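Long-range contact in lectin (Trichosanthes anguina, PDB 4HR6), which probably binds carbohydrate through a beta-trefoil chain, as a nontoxic three-chain homologue of the type II ribosome-inactivating proteins: residues 118-123 with 192-197. Sequence-based numbering, arbitrary orientation.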
# COMPACT_ATOMS: atom_id res chain seq x y z
N SER B 118 -3.54 8.88 9.17
CA SER B 118 -4.03 9.46 7.92
C SER B 118 -3.13 9.10 6.74
O SER B 118 -3.58 9.04 5.61
CB SER B 118 -4.15 10.98 8.03
OG SER B 118 -5.13 11.35 9.01
N LYS B 119 -1.84 8.90 7.01
CA LYS B 119 -0.87 8.64 5.95
C LYS B 119 -0.94 7.19 5.46
O LYS B 119 -0.66 6.92 4.28
CB LYS B 119 0.54 8.92 6.46
CG LYS B 119 0.84 10.36 6.80
CD LYS B 119 2.21 10.45 7.47
CE LYS B 119 2.62 11.88 7.76
NZ LYS B 119 3.88 11.90 8.54
N PHE B 120 -1.26 6.27 6.38
CA PHE B 120 -1.16 4.84 6.13
C PHE B 120 -2.42 4.08 6.58
O PHE B 120 -2.80 4.15 7.74
CB PHE B 120 0.02 4.24 6.89
CG PHE B 120 1.36 4.76 6.45
CD1 PHE B 120 1.98 4.27 5.32
CD2 PHE B 120 2.00 5.76 7.18
CE1 PHE B 120 3.21 4.74 4.91
CE2 PHE B 120 3.24 6.25 6.78
CZ PHE B 120 3.85 5.73 5.65
N ARG B 121 -3.03 3.33 5.66
CA ARG B 121 -4.16 2.44 5.94
C ARG B 121 -3.82 1.41 7.02
O ARG B 121 -4.63 1.15 7.90
CB ARG B 121 -4.64 1.75 4.66
CG ARG B 121 -5.30 2.70 3.66
CD ARG B 121 -6.34 1.96 2.79
NE ARG B 121 -7.09 2.89 1.95
CZ ARG B 121 -6.70 3.33 0.74
NH1 ARG B 121 -5.55 2.92 0.19
NH2 ARG B 121 -7.47 4.18 0.07
N PHE B 122 -2.61 0.88 7.01
CA PHE B 122 -2.19 -0.10 8.02
C PHE B 122 -2.26 0.46 9.44
O PHE B 122 -2.64 -0.25 10.39
CB PHE B 122 -0.78 -0.60 7.72
CG PHE B 122 -0.30 -1.64 8.67
CD1 PHE B 122 -0.77 -2.94 8.58
CD2 PHE B 122 0.59 -1.33 9.67
CE1 PHE B 122 -0.34 -3.91 9.46
CE2 PHE B 122 1.02 -2.29 10.56
CZ PHE B 122 0.56 -3.59 10.45
N ILE B 123 -1.92 1.74 9.59
CA ILE B 123 -1.93 2.38 10.90
C ILE B 123 -3.36 2.75 11.27
O ILE B 123 -3.79 2.55 12.38
CB ILE B 123 -0.98 3.61 10.97
CG1 ILE B 123 0.45 3.15 10.79
CG2 ILE B 123 -1.11 4.31 12.32
CD1 ILE B 123 1.44 4.29 10.65
N LEU B 192 1.20 0.32 -2.47
CA LEU B 192 0.15 0.85 -3.29
C LEU B 192 -1.21 0.91 -2.59
O LEU B 192 -1.97 1.84 -2.81
CB LEU B 192 0.03 -0.01 -4.56
CG LEU B 192 -0.86 0.58 -5.65
CD1 LEU B 192 -0.31 1.93 -6.07
CD2 LEU B 192 -0.96 -0.35 -6.85
N ALA B 193 -1.51 -0.07 -1.75
CA ALA B 193 -2.79 -0.10 -1.05
C ALA B 193 -2.70 0.41 0.38
O ALA B 193 -3.65 0.29 1.13
CB ALA B 193 -3.36 -1.53 -1.04
N ASN B 194 -1.56 1.00 0.75
CA ASN B 194 -1.31 1.38 2.13
C ASN B 194 -1.14 2.91 2.27
O ASN B 194 -1.82 3.55 3.06
CB ASN B 194 -0.10 0.60 2.59
CG ASN B 194 0.13 0.69 4.08
OD1 ASN B 194 -0.68 1.21 4.83
ND2 ASN B 194 1.26 0.16 4.50
N VAL B 195 -0.23 3.48 1.47
CA VAL B 195 0.03 4.89 1.48
C VAL B 195 -1.19 5.64 0.98
O VAL B 195 -1.59 5.47 -0.16
CB VAL B 195 1.24 5.26 0.58
CG1 VAL B 195 1.50 6.76 0.65
CG2 VAL B 195 2.48 4.51 1.01
N ALA B 196 -1.76 6.49 1.82
CA ALA B 196 -2.98 7.20 1.44
C ALA B 196 -2.72 8.64 1.11
O ALA B 196 -3.54 9.25 0.44
CB ALA B 196 -4.05 7.10 2.55
N LEU B 197 -1.60 9.18 1.58
CA LEU B 197 -1.20 10.55 1.28
C LEU B 197 0.29 10.57 1.04
O LEU B 197 1.03 9.89 1.74
CB LEU B 197 -1.50 11.47 2.46
CG LEU B 197 -2.96 11.81 2.75
CD1 LEU B 197 -3.03 12.64 4.03
CD2 LEU B 197 -3.65 12.53 1.61
O HOH W 1 -3.23 3.58 -1.15
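Ser118 turns its carbonyl O onto Ala196, whose CB lies 3.7 Å away, and the same oxygen accepts a hydrogen bond from Arg21 of a neighbouring Lectin chain. At the last helical residue, Lys119 O receives Ala196 N at 2.7 Å in a nearly straight bond (179° at the hydrogen); the CA-H of Val195 leans on this oxygen too. Phe120 ends this helix with an extended backbone, takes the N-cap position of helix 121-132 and pairs with Val195 in a single beta bridge. Phe120 CE1 packs against Val195 CG2 at 4.0 Å, while Asn194 OD1 lies at the ring edge. Arg121 N then donates to Asn194 O over 2.9 Å. The arginine chain, extended from CG to NE, runs past Ala193 O, to which NH1 makes a weak bond of 3.4 Å; a water joins NH1, also weakly, to the carbonyls of Leu192 and Val195, and NH2 donates a hydrogen bond to Ala221 O of another Lectin chain. Phe122 N is bonded to Asn194 OD1 at 2.9 Å. That amide reaches the first turn of the new helix because Asn194 CG is anti to its backbone N (chi1 -169°), and ND2 is held by Ile190 O, which fixes the flip of the group. Asn194 thus serves two successive N-H groups of the helix start with its main-chain and side-chain oxygens. In this ribosome-inactivating-protein-like chain the kink between helices 103-119 and 121-132 is thereby tied to the loop following helix 189-192, with Trp150 and Leu146 of helix 141-159 packed beside it.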